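Local structure of putative oxidoreductase (Salmonella enterica subsp. enterica serovar Typhimurium, 3NX4) at residues K222-V227 against G235-C240; K226-M231 against L248-M253; V135-D140 against R261-D266. The protein binds NADP and probably reduces acryloyl-CoA with NADPH, as a member of the medium-chain dehydrogenase/reductase family. One frame throughout, in Å; residues are numbered along the deposited sequence.

Interaction 1 (K222-V227 against G235-C240); sequences KVLAKV and GCVAAC. With NAP (NADP nicotinamide-adenine-dinucleotide phosphate), chain C.
L224 and V237 meet across the helix-on-sheet layer of the Rossmann-type nucleotide-binding domain, where helix 221-229 packs against strand 235-239 of the six-stranded parallel sheet. The axes of the two short elements come within 10.7 Å and run at 165°, so helix and strand are nearly antiparallel, as expected when a helix leads back to the next parallel strand. A chi1 of 172° puts L224 CG opposite the backbone N, and the isobutyl group drops from the helix onto the strand and splits its branches. CD1 lies 3.9 Å from V237 CG1, the two side chains crossing obliquely, while CD2 leans over A239 CB at 4.5 Å. V237 is forked as well: CG1 serves L224, and CG2 faces V227 CG1 at 4.3 Å. One helical turn thus sits on alternate strand residues, V237 and A239, and the contact is purely apolar. A215 of the neighbouring strand 212-217 and L262 of strand 261-264 extend the same buried layer. Just past the strand, C240 reaches the cofactor: its CB lies 3.7 Å from N7N of the nicotinamide carboxamide, and its SG is 4.1 Å from the ribose O4D.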
loop_
_atom_site.group_PDB
_atom_site.type_symbol
_atom_site.label_atom_id
_atom_site.label_comp_id
_atom_site.label_asym_id
_atom_site.label_seq_id
_atom_site.Cartn_x
_atom_site.Cartn_y
_atom_site.Cartn_z
ATOM N N LYS A 222 -0.620 3.063 16.116
ATOM C CA LYS A 222 -1.820 3.882 16.107
ATOM C C LYS A 222 -1.710 5.139 15.266
ATOM O O LYS A 222 -2.669 5.551 14.643
ATOM C CB LYS A 222 -2.272 4.225 17.522
ATOM C CG LYS A 222 -3.104 3.144 18.163
ATOM C CD LYS A 222 -3.413 3.460 19.608
ATOM C CE LYS A 222 -4.235 2.361 20.242
ATOM N NZ LYS A 222 -3.500 1.081 20.238
ATOM N N VAL A 223 -0.549 5.771 15.290
ATOM C CA VAL A 223 -0.379 6.983 14.530
ATOM C C VAL A 223 -0.558 6.672 13.051
ATOM O O VAL A 223 -1.292 7.348 12.378
ATOM C CB VAL A 223 0.997 7.601 14.786
ATOM C CG1 VAL A 223 1.262 8.733 13.833
ATOM C CG2 VAL A 223 1.091 8.084 16.217
ATOM N N LEU A 224 0.063 5.599 12.589
ATOM C CA LEU A 224 -0.060 5.186 11.204
ATOM C C LEU A 224 -1.494 4.810 10.900
ATOM O O LEU A 224 -2.014 5.153 9.853
ATOM C CB LEU A 224 0.866 4.017 10.905
ATOM C CG LEU A 224 0.720 3.346 9.544
ATOM C CD1 LEU A 224 0.811 4.361 8.435
ATOM C CD2 LEU A 224 1.755 2.259 9.379
ATOM N N ALA A 225 -2.137 4.115 11.833
ATOM C CA ALA A 225 -3.524 3.711 11.632
ATOM C C ALA A 225 -4.427 4.924 11.429
ATOM O O ALA A 225 -5.297 4.916 10.565
ATOM C CB ALA A 225 -4.009 2.872 12.794
ATOM N N LYS A 226 -4.213 5.977 12.214
ATOM C CA LYS A 226 -5.059 7.162 12.088
ATOM C C LYS A 226 -4.731 7.966 10.835
ATOM O O LYS A 226 -5.625 8.484 10.167
ATOM C CB LYS A 226 -4.973 8.057 13.324
ATOM C CG LYS A 226 -5.990 9.193 13.260
ATOM C CD LYS A 226 -6.463 9.622 14.634
ATOM C CE LYS A 226 -7.438 10.777 14.520
ATOM N NZ LYS A 226 -7.655 11.421 15.829
ATOM N N VAL A 227 -3.445 8.083 10.527
ATOM C CA VAL A 227 -3.033 8.684 9.256
ATOM C C VAL A 227 -3.711 7.983 8.077
ATOM O O VAL A 227 -4.230 8.643 7.178
ATOM C CB VAL A 227 -1.501 8.712 9.107
ATOM C CG1 VAL A 227 -1.094 9.073 7.677
ATOM C CG2 VAL A 227 -0.900 9.730 10.114
ATOM N N GLY A 235 -4.930 8.777 -2.039
ATOM C CA GLY A 235 -3.712 9.197 -1.351
ATOM C C GLY A 235 -2.706 8.063 -1.186
ATOM O O GLY A 235 -3.056 6.894 -1.337
ATOM N N CYS A 236 -1.453 8.412 -0.886
ATOM C CA CYS A 236 -0.405 7.415 -0.668
ATOM C C CYS A 236 0.352 7.647 0.639
ATOM O O CYS A 236 0.797 8.757 0.928
ATOM C CB CYS A 236 0.598 7.434 -1.829
ATOM S SG CYS A 236 2.012 6.256 -1.628
ATOM N N VAL A 237 0.512 6.587 1.418
ATOM C CA VAL A 237 1.370 6.641 2.586
ATOM C C VAL A 237 2.642 5.845 2.324
ATOM O O VAL A 237 2.575 4.660 2.006
ATOM C CB VAL A 237 0.695 6.007 3.815
ATOM C CG1 VAL A 237 1.648 6.098 5.026
ATOM C CG2 VAL A 237 -0.630 6.684 4.111
ATOM N N ALA A 238 3.800 6.494 2.459
ATOM C CA ALA A 238 5.079 5.793 2.447
ATOM C C ALA A 238 5.461 5.487 3.899
ATOM O O ALA A 238 5.650 6.389 4.702
ATOM C CB ALA A 238 6.168 6.645 1.753
ATOM N N ALA A 239 5.536 4.207 4.240
ATOM C CA ALA A 239 5.784 3.798 5.615
ATOM C C ALA A 239 7.162 3.167 5.731
ATOM O O ALA A 239 7.493 2.245 4.972
ATOM C CB ALA A 239 4.711 2.801 6.064
ATOM N N CYS A 240 7.959 3.634 6.688
ATOM C CA CYS A 240 9.311 3.106 6.838
ATOM C C CYS A 240 9.694 2.789 8.282
ATOM O O CYS A 240 10.785 2.271 8.531
ATOM C CB CYS A 240 10.327 4.091 6.249
ATOM S SG CYS A 240 10.475 5.613 7.260
HETATM P PA NAP C . 14.396 8.846 15.201
HETATM O O1A NAP C . 15.383 9.874 14.833
HETATM O O2A NAP C . 14.457 8.296 16.564
HETATM O O5B NAP C . 12.920 9.359 14.866
HETATM C C5B NAP C . 11.825 8.679 15.414
HETATM C C4B NAP C . 10.832 9.766 15.800
HETATM O O4B NAP C . 9.620 9.160 16.157
HETATM C C3B NAP C . 11.292 10.575 17.015
HETATM O O3B NAP C . 12.002 11.729 16.608
HETATM C C2B NAP C . 9.984 10.957 17.680
HETATM O O2B NAP C . 9.545 12.151 17.078
HETATM C C1B NAP C . 9.033 9.852 17.251
HETATM N N9A NAP C . 8.813 8.869 18.322
HETATM C C8A NAP C . 9.760 8.274 19.118
HETATM N N7A NAP C . 9.125 7.413 19.951
HETATM C C5A NAP C . 7.803 7.442 19.684
HETATM C C6A NAP C . 6.715 6.775 20.232
HETATM N N6A NAP C . 6.871 5.903 21.220
HETATM N N1A NAP C . 5.459 7.021 19.735
HETATM C C2A NAP C . 5.280 7.926 18.711
HETATM N N3A NAP C . 6.360 8.595 18.174
HETATM C C4A NAP C . 7.598 8.354 18.659
HETATM O O3 NAP C . 14.537 7.587 14.196
HETATM P PN NAP C . 14.969 7.555 12.654
HETATM O O1N NAP C . 16.397 7.183 12.526
HETATM O O2N NAP C . 14.493 8.821 12.052
HETATM O O5D NAP C . 14.045 6.325 12.175
HETATM C C5D NAP C . 12.646 6.467 12.245
HETATM C C4D NAP C . 11.989 5.103 12.112
HETATM O O4D NAP C . 12.252 4.613 10.819
HETATM C C3D NAP C . 12.580 4.095 13.082
HETATM O O3D NAP C . 11.557 3.228 13.523
HETATM C C2D NAP C . 13.575 3.321 12.249
HETATM O O2D NAP C . 13.718 1.999 12.708
HETATM C C1D NAP C . 12.889 3.356 10.898
HETATM N N1N NAP C . 13.799 3.209 9.756
HETATM C C2N NAP C . 13.620 2.137 8.931
HETATM C C3N NAP C . 14.428 1.944 7.814
HETATM C C7N NAP C . 13.869 1.094 6.706
HETATM O O7N NAP C . 14.727 0.316 5.913
HETATM N N7N NAP C . 12.555 1.103 6.507
HETATM C C4N NAP C . 15.435 2.870 7.542
HETATM C C5N NAP C . 15.607 3.971 8.393
HETATM C C6N NAP C . 14.770 4.134 9.496
HETATM P P2B NAP C . 8.747 13.269 17.940
HETATM O O1X NAP C . 8.741 14.530 17.120
HETATM O O2X NAP C . 7.330 12.806 18.179
HETATM O O3X NAP C . 9.479 13.464 19.240
#

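Interaction 2 (K226-M231 against L248-M253); sequences KVLAQM and LPTTVM
L228 and T250 join the last turn of helix 221-229 to strand 247-251, the strand through which the Rossmann-type nucleotide-binding domain pairs with its counterpart in the second subunit. The link is small, 90 Å² in all, and L228 carries most of it. Its CB points toward the strand. From there chi1 of -72° sets CG anti to the carbonyl carbon and beside the backbone N, and chi2 of 163° extends CD1 toward strand 247-251. This methyl is the atom that touches: it lies 3.9 Å from T250 OG1 and 4.3 Å from L248 CD1, bridging L248 and T250, the residues before and after P249, the centre of an inverse gamma turn. The other branch, L228 CD2, turns back to the parallel sheet and packs on V237 CG2, so the two methyls of one leucine serve different layers.

T250 meets L228 at about a right angle. Its OG1 stands anti to the backbone N, which presents the hydroxyl to the leucine methyl; the contact is van der Waals in kind, since a methyl offers no polar partner. L248 starts out across the line between the segments, and its CD1 is the atom that meets L228. L248, T250 and T251 also pair with an antiparallel strand of the second subunit, whose T250 and L248 pack on L248 and T250 here. Beyond the strand the chain turns into helix 253-258, and T251 OG1 caps this start by accepting from M253 N at 3.2 Å, with an N-H...O angle of 148°.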
loop_
_atom_site.group_PDB
_atom_site.type_symbol
_atom_site.label_atom_id
_atom_site.label_comp_id
_atom_site.label_asym_id
_atom_site.label_seq_id
_atom_site.Cartn_x
_atom_site.Cartn_y
_atom_site.Cartn_z
ATOM N N LYS A 226 -4.213 5.977 12.214
ATOM C CA LYS A 226 -5.059 7.162 12.088
ATOM C C LYS A 226 -4.731 7.966 10.835
ATOM O O LYS A 226 -5.625 8.484 10.167
ATOM C CB LYS A 226 -4.973 8.057 13.324
ATOM C CG LYS A 226 -5.990 9.193 13.260
ATOM C CD LYS A 226 -6.463 9.622 14.634
ATOM C CE LYS A 226 -7.438 10.777 14.520
ATOM N NZ LYS A 226 -7.655 11.421 15.829
ATOM N N VAL A 227 -3.445 8.083 10.527
ATOM C CA VAL A 227 -3.033 8.684 9.256
ATOM C C VAL A 227 -3.711 7.983 8.077
ATOM O O VAL A 227 -4.230 8.643 7.178
ATOM C CB VAL A 227 -1.501 8.712 9.107
ATOM C CG1 VAL A 227 -1.094 9.073 7.677
ATOM C CG2 VAL A 227 -0.900 9.730 10.114
ATOM N N LEU A 228 -3.724 6.654 8.084
ATOM C CA LEU A 228 -4.449 5.929 7.033
ATOM C C LEU A 228 -5.922 6.323 6.964
ATOM O O LEU A 228 -6.463 6.468 5.872
ATOM C CB LEU A 228 -4.329 4.414 7.200
ATOM C CG LEU A 228 -2.960 3.817 6.881
ATOM C CD1 LEU A 228 -2.870 2.419 7.470
ATOM C CD2 LEU A 228 -2.722 3.804 5.379
ATOM N N ALA A 229 -6.562 6.496 8.121
ATOM C CA ALA A 229 -7.984 6.860 8.178
ATOM C C ALA A 229 -8.264 8.289 7.688
ATOM O O ALA A 229 -9.414 8.639 7.380
ATOM C CB ALA A 229 -8.541 6.661 9.612
ATOM N N GLN A 230 -7.205 9.092 7.609
ATOM C CA GLN A 230 -7.280 10.501 7.225
ATOM C C GLN A 230 -6.811 10.792 5.794
ATOM O O GLN A 230 -6.708 11.958 5.399
ATOM C CB GLN A 230 -6.395 11.333 8.169
ATOM C CG GLN A 230 -6.927 11.439 9.609
ATOM C CD GLN A 230 -5.941 12.128 10.548
ATOM O OE1 GLN A 230 -4.742 12.160 10.293
ATOM N NE2 GLN A 230 -6.457 12.676 11.650
HETATM N N MSE A 231 -6.473 9.756 5.035
HETATM C CA MSE A 231 -5.958 9.970 3.676
HETATM C C MSE A 231 -7.048 10.422 2.702
HETATM O O MSE A 231 -8.181 9.913 2.727
HETATM C CB MSE A 231 -5.291 8.698 3.128
HETATM C CG MSE A 231 -4.120 8.197 3.967
HETATM SE SE MSE A 231 -2.725 9.554 4.269
HETATM C CE MSE A 231 -2.324 10.045 2.425
ATOM N N LEU A 248 0.128 -2.847 13.422
ATOM C CA LEU A 248 -0.635 -1.989 12.525
ATOM C C LEU A 248 -2.119 -2.292 12.696
ATOM O O LEU A 248 -2.685 -3.057 11.930
ATOM C CB LEU A 248 -0.197 -2.156 11.075
ATOM C CG LEU A 248 -0.898 -1.208 10.104
ATOM C CD1 LEU A 248 -1.096 0.159 10.721
ATOM C CD2 LEU A 248 -0.139 -1.114 8.800
ATOM N N PRO A 249 -2.735 -1.706 13.717
ATOM C CA PRO A 249 -4.149 -1.953 14.011
ATOM C C PRO A 249 -5.047 -1.072 13.167
ATOM O O PRO A 249 -5.538 -0.049 13.628
ATOM C CB PRO A 249 -4.262 -1.540 15.474
ATOM C CG PRO A 249 -3.251 -0.477 15.628
ATOM C CD PRO A 249 -2.106 -0.846 14.732
ATOM N N THR A 250 -5.260 -1.494 11.930
ATOM C CA THR A 250 -6.053 -0.741 10.974
ATOM C C THR A 250 -7.202 -1.566 10.404
ATOM O O THR A 250 -7.474 -2.671 10.857
ATOM C CB THR A 250 -5.167 -0.189 9.830
ATOM O OG1 THR A 250 -5.953 0.628 8.960
ATOM C CG2 THR A 250 -4.548 -1.319 9.037
ATOM N N THR A 251 -7.897 -0.991 9.434
ATOM C CA THR A 251 -8.999 -1.654 8.764
ATOM C C THR A 251 -8.786 -1.533 7.265
ATOM O O THR A 251 -7.979 -0.734 6.803
ATOM C CB THR A 251 -10.359 -1.049 9.122
ATOM O OG1 THR A 251 -10.537 0.185 8.423
ATOM C CG2 THR A 251 -10.469 -0.814 10.619
ATOM N N VAL A 252 -9.489 -2.353 6.507
ATOM C CA VAL A 252 -9.384 -2.321 5.063
ATOM C C VAL A 252 -10.106 -1.114 4.469
ATOM O O VAL A 252 -9.993 -0.857 3.278
ATOM C CB VAL A 252 -9.961 -3.601 4.434
ATOM C CG1 VAL A 252 -9.234 -4.824 4.948
ATOM C CG2 VAL A 252 -11.443 -3.705 4.714
HETATM N N MSE A 253 -10.873 -0.395 5.284
HETATM C CA MSE A 253 -11.728 0.676 4.761
HETATM C C MSE A 253 -11.021 1.783 3.943
HETATM O O MSE A 253 -11.519 2.171 2.886
HETATM C CB MSE A 253 -12.616 1.277 5.851
HETATM C CG MSE A 253 -13.469 0.255 6.583
HETATM SE SE MSE A 253 -14.598 -0.751 5.325
HETATM C CE MSE A 253 -16.290 0.160 5.657
#

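Interaction 3 (V135-D140 against R261-D266). With NAP (NADP nicotinamide-adenine-dinucleotide phosphate), chain C.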
loop_
_atom_site.group_PDB
_atom_site.type_symbol
_atom_site.label_atom_id
_atom_site.label_comp_id
_atom_site.label_asym_id
_atom_site.label_seq_id
_atom_site.Cartn_x
_atom_site.Cartn_y
_atom_site.Cartn_z
ATOM N N VAL A 135 9.952 9.908 -0.322
ATOM C CA VAL A 135 9.535 10.954 -1.241
ATOM C C VAL A 135 9.360 10.386 -2.664
ATOM O O VAL A 135 8.404 10.710 -3.368
ATOM C CB VAL A 135 10.549 12.106 -1.224
ATOM C CG1 VAL A 135 10.280 13.079 -2.359
ATOM C CG2 VAL A 135 10.509 12.816 0.154
HETATM N N MSE A 136 10.271 9.516 -3.079
HETATM C CA MSE A 136 10.171 8.932 -4.414
HETATM C C MSE A 136 8.926 8.039 -4.567
HETATM O O MSE A 136 8.309 7.985 -5.637
HETATM C CB MSE A 136 11.461 8.181 -4.748
HETATM C CG MSE A 136 12.617 9.130 -5.048
HETATM SE SE MSE A 136 14.368 8.212 -5.096
HETATM C CE MSE A 136 14.040 6.949 -6.515
ATOM N N ALA A 137 8.552 7.361 -3.488
ATOM C CA ALA A 137 7.320 6.571 -3.458
ATOM C C ALA A 137 6.080 7.442 -3.658
ATOM O O ALA A 137 5.172 7.082 -4.408
ATOM C CB ALA A 137 7.218 5.793 -2.149
ATOM N N LEU A 138 6.030 8.587 -2.984
ATOM C CA LEU A 138 4.917 9.511 -3.183
ATOM C C LEU A 138 4.861 9.959 -4.639
ATOM O O LEU A 138 3.787 10.020 -5.243
ATOM C CB LEU A 138 5.053 10.730 -2.262
ATOM C CG LEU A 138 4.955 10.474 -0.757
ATOM C CD1 LEU A 138 4.930 11.804 -0.000
ATOM C CD2 LEU A 138 3.721 9.666 -0.411
ATOM N N GLU A 139 6.028 10.276 -5.201
ATOM C CA GLU A 139 6.115 10.638 -6.613
ATOM C C GLU A 139 5.632 9.509 -7.545
ATOM O O GLU A 139 4.896 9.762 -8.508
ATOM C CB GLU A 139 7.546 11.063 -6.974
ATOM C CG GLU A 139 7.955 12.369 -6.343
ATOM C CD GLU A 139 9.429 12.715 -6.544
ATOM O OE1 GLU A 139 10.209 11.841 -6.992
ATOM O OE2 GLU A 139 9.802 13.874 -6.256
ATOM N N ASP A 140 6.058 8.277 -7.272
ATOM C CA ASP A 140 5.578 7.109 -8.014
ATOM C C ASP A 140 4.048 7.030 -7.988
ATOM O O ASP A 140 3.420 6.549 -8.928
ATOM C CB ASP A 140 6.132 5.810 -7.408
ATOM C CG ASP A 140 7.621 5.612 -7.675
ATOM O OD1 ASP A 140 8.195 6.345 -8.513
ATOM O OD2 ASP A 140 8.212 4.701 -7.050
ATOM N N ARG A 261 -3.023 3.870 -1.202
ATOM C CA ARG A 261 -1.841 3.030 -1.340
ATOM C C ARG A 261 -1.003 3.125 -0.077
ATOM O O ARG A 261 -0.710 4.228 0.405
ATOM C CB ARG A 261 -0.980 3.492 -2.514
ATOM C CG ARG A 261 0.357 2.740 -2.637
ATOM C CD ARG A 261 1.174 3.196 -3.863
ATOM N NE ARG A 261 0.483 2.954 -5.130
ATOM C CZ ARG A 261 0.971 3.283 -6.329
ATOM N NH1 ARG A 261 2.152 3.885 -6.435
ATOM N NH2 ARG A 261 0.272 3.030 -7.427
ATOM N N LEU A 262 -0.627 1.977 0.469
ATOM C CA LEU A 262 0.382 1.942 1.531
ATOM C C LEU A 262 1.635 1.301 0.948
ATOM O O LEU A 262 1.670 0.094 0.705
ATOM C CB LEU A 262 -0.125 1.164 2.750
ATOM C CG LEU A 262 0.862 0.869 3.882
ATOM C CD1 LEU A 262 1.435 2.173 4.474
ATOM C CD2 LEU A 262 0.188 0.037 4.956
ATOM N N GLN A 263 2.645 2.123 0.678
ATOM C CA GLN A 263 3.903 1.641 0.129
ATOM C C GLN A 263 4.947 1.471 1.230
ATOM O O GLN A 263 5.375 2.448 1.856
ATOM C CB GLN A 263 4.444 2.614 -0.911
ATOM C CG GLN A 263 5.821 2.191 -1.455
ATOM C CD GLN A 263 5.752 0.884 -2.251
ATOM O OE1 GLN A 263 5.071 0.806 -3.271
ATOM N NE2 GLN A 263 6.439 -0.146 -1.769
ATOM N N GLY A 264 5.347 0.234 1.479
ATOM C CA GLY A 264 6.424 -0.013 2.421
ATOM C C GLY A 264 7.741 0.410 1.792
ATOM O O GLY A 264 7.943 0.263 0.581
ATOM N N VAL A 265 8.643 0.932 2.610
ATOM C CA VAL A 265 9.949 1.363 2.127
ATOM C C VAL A 265 11.043 0.704 2.949
ATOM O O VAL A 265 11.117 0.914 4.159
ATOM C CB VAL A 265 10.101 2.888 2.245
ATOM C CG1 VAL A 265 11.535 3.315 1.960
ATOM C CG2 VAL A 265 9.129 3.588 1.315
ATOM N N ASP A 266 11.870 -0.108 2.294
ATOM C CA ASP A 266 13.046 -0.709 2.928
ATOM C C ASP A 266 14.304 -0.060 2.369
ATOM O O ASP A 266 14.452 0.057 1.156
ATOM C CB ASP A 266 13.112 -2.213 2.631
ATOM C CG ASP A 266 14.493 -2.803 2.926
ATOM O OD1 ASP A 266 14.903 -2.763 4.099
ATOM O OD2 ASP A 266 15.168 -3.304 1.996
HETATM P PA NAP C . 14.396 8.846 15.201
HETATM O O1A NAP C . 15.383 9.874 14.833
HETATM O O2A NAP C . 14.457 8.296 16.564
HETATM O O5B NAP C . 12.920 9.359 14.866
HETATM C C5B NAP C . 11.825 8.679 15.414
HETATM C C4B NAP C . 10.832 9.766 15.800
HETATM O O4B NAP C . 9.620 9.160 16.157
HETATM C C3B NAP C . 11.292 10.575 17.015
HETATM O O3B NAP C . 12.002 11.729 16.608
HETATM C C2B NAP C . 9.984 10.957 17.680
HETATM O O2B NAP C . 9.545 12.151 17.078
HETATM C C1B NAP C . 9.033 9.852 17.251
HETATM N N9A NAP C . 8.813 8.869 18.322
HETATM C C8A NAP C . 9.760 8.274 19.118
HETATM N N7A NAP C . 9.125 7.413 19.951
HETATM C C5A NAP C . 7.803 7.442 19.684
HETATM C C6A NAP C . 6.715 6.775 20.232
HETATM N N6A NAP C . 6.871 5.903 21.220
HETATM N N1A NAP C . 5.459 7.021 19.735
HETATM C C2A NAP C . 5.280 7.926 18.711
HETATM N N3A NAP C . 6.360 8.595 18.174
HETATM C C4A NAP C . 7.598 8.354 18.659
HETATM O O3 NAP C . 14.537 7.587 14.196
HETATM P PN NAP C . 14.969 7.555 12.654
HETATM O O1N NAP C . 16.397 7.183 12.526
HETATM O O2N NAP C . 14.493 8.821 12.052
HETATM O O5D NAP C . 14.045 6.325 12.175
HETATM C C5D NAP C . 12.646 6.467 12.245
HETATM C C4D NAP C . 11.989 5.103 12.112
HETATM O O4D NAP C . 12.252 4.613 10.819
HETATM C C3D NAP C . 12.580 4.095 13.082
HETATM O O3D NAP C . 11.557 3.228 13.523
HETATM C C2D NAP C . 13.575 3.321 12.249
HETATM O O2D NAP C . 13.718 1.999 12.708
HETATM C C1D NAP C . 12.889 3.356 10.898
HETATM N N1N NAP C . 13.799 3.209 9.756
HETATM C C2N NAP C . 13.620 2.137 8.931
HETATM C C3N NAP C . 14.428 1.944 7.814
HETATM C C7N NAP C . 13.869 1.094 6.706
HETATM O O7N NAP C . 14.727 0.316 5.913
HETATM N N7N NAP C . 12.555 1.103 6.507
HETATM C C4N NAP C . 15.435 2.870 7.542
HETATM C C5N NAP C . 15.607 3.971 8.393
HETATM C C6N NAP C . 14.770 4.134 9.496
HETATM P P2B NAP C . 8.747 13.269 17.940
HETATM O O1X NAP C . 8.741 14.530 17.120
HETATM O O2X NAP C . 7.330 12.806 18.179
HETATM O O3X NAP C . 9.479 13.464 19.240
HETATM O O HOH W 1 4.292 4.317 -4.538
HETATM O O HOH W 2 6.852 3.120 -5.159
HETATM O O HOH W 3 1.324 4.028 -10.116
#
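A137 and Q263 meet because CG of the glutamine stands anti to the backbone N (chi1 176°), directed at the helix, while the bend at chi2 turns the amide away along its own strand. CG consequently rests 3.9 Å from A137 CB, and NE2 donates to G264 O at 2.8 Å. That bond is almost straight, 176° at the hydrogen; it uses a carbonyl lone pair, and the acceptor lies in the amide plane, so the rotation of the amide is well defined. Q263 OE1 in turn accepts from R261 NE of the second subunit, and R261 NE here donates reciprocally to Q263 OE1 of that subunit.

R261 leaves its strand extended and then bends at chi3, bringing NH1 over the C-terminal end of helix 118-140. D140 O is 3.9 Å from NH1, oblique to the guanidinium and too distant for a direct bond; water mediates instead. One water, in plane at the guanidinium edge, accepts from NH1 and donates to A137 O, both at 2.9 Å. The D140 carboxylate has its salt bridge with R274, and its OD2 also accepts from a water.

Farther along, V265 O accepts from the carboxamide N7N of NADP at 2.8 Å, bent to 135° at the hydrogen. A helix packed on strand 261-264, the outermost of its chain, which continues the sheet into the second subunit, with V265 just past the strand binding the carboxamide, forms part of the Rossmann-type cofactor site of medium-chain dehydrogenases/reductases.

In the fold
Interactions 1 and 2 are buried and start from the same helix, 221-229: its L224 and V227 face the parallel sheet, whereas L228 reaches strand 247-251. They meet where L228 and M231 pack on V237. Interaction 3 shares the sheet with interaction 1, since strands 235-239 and 261-264 are neighbours joined through V237 N to R261 O and V237 O to Q263 N, but its helix is 118-140. Its chemistry is the more polar and partly water-mediated, as befits a partly exposed place. Interactions 1 and 3 both reach the nicotinamide end of NADP; interaction 2 does not. All three touch the second subunit, with antiparallel strand pairing at L248, T250 and T251, and at R261-Q263.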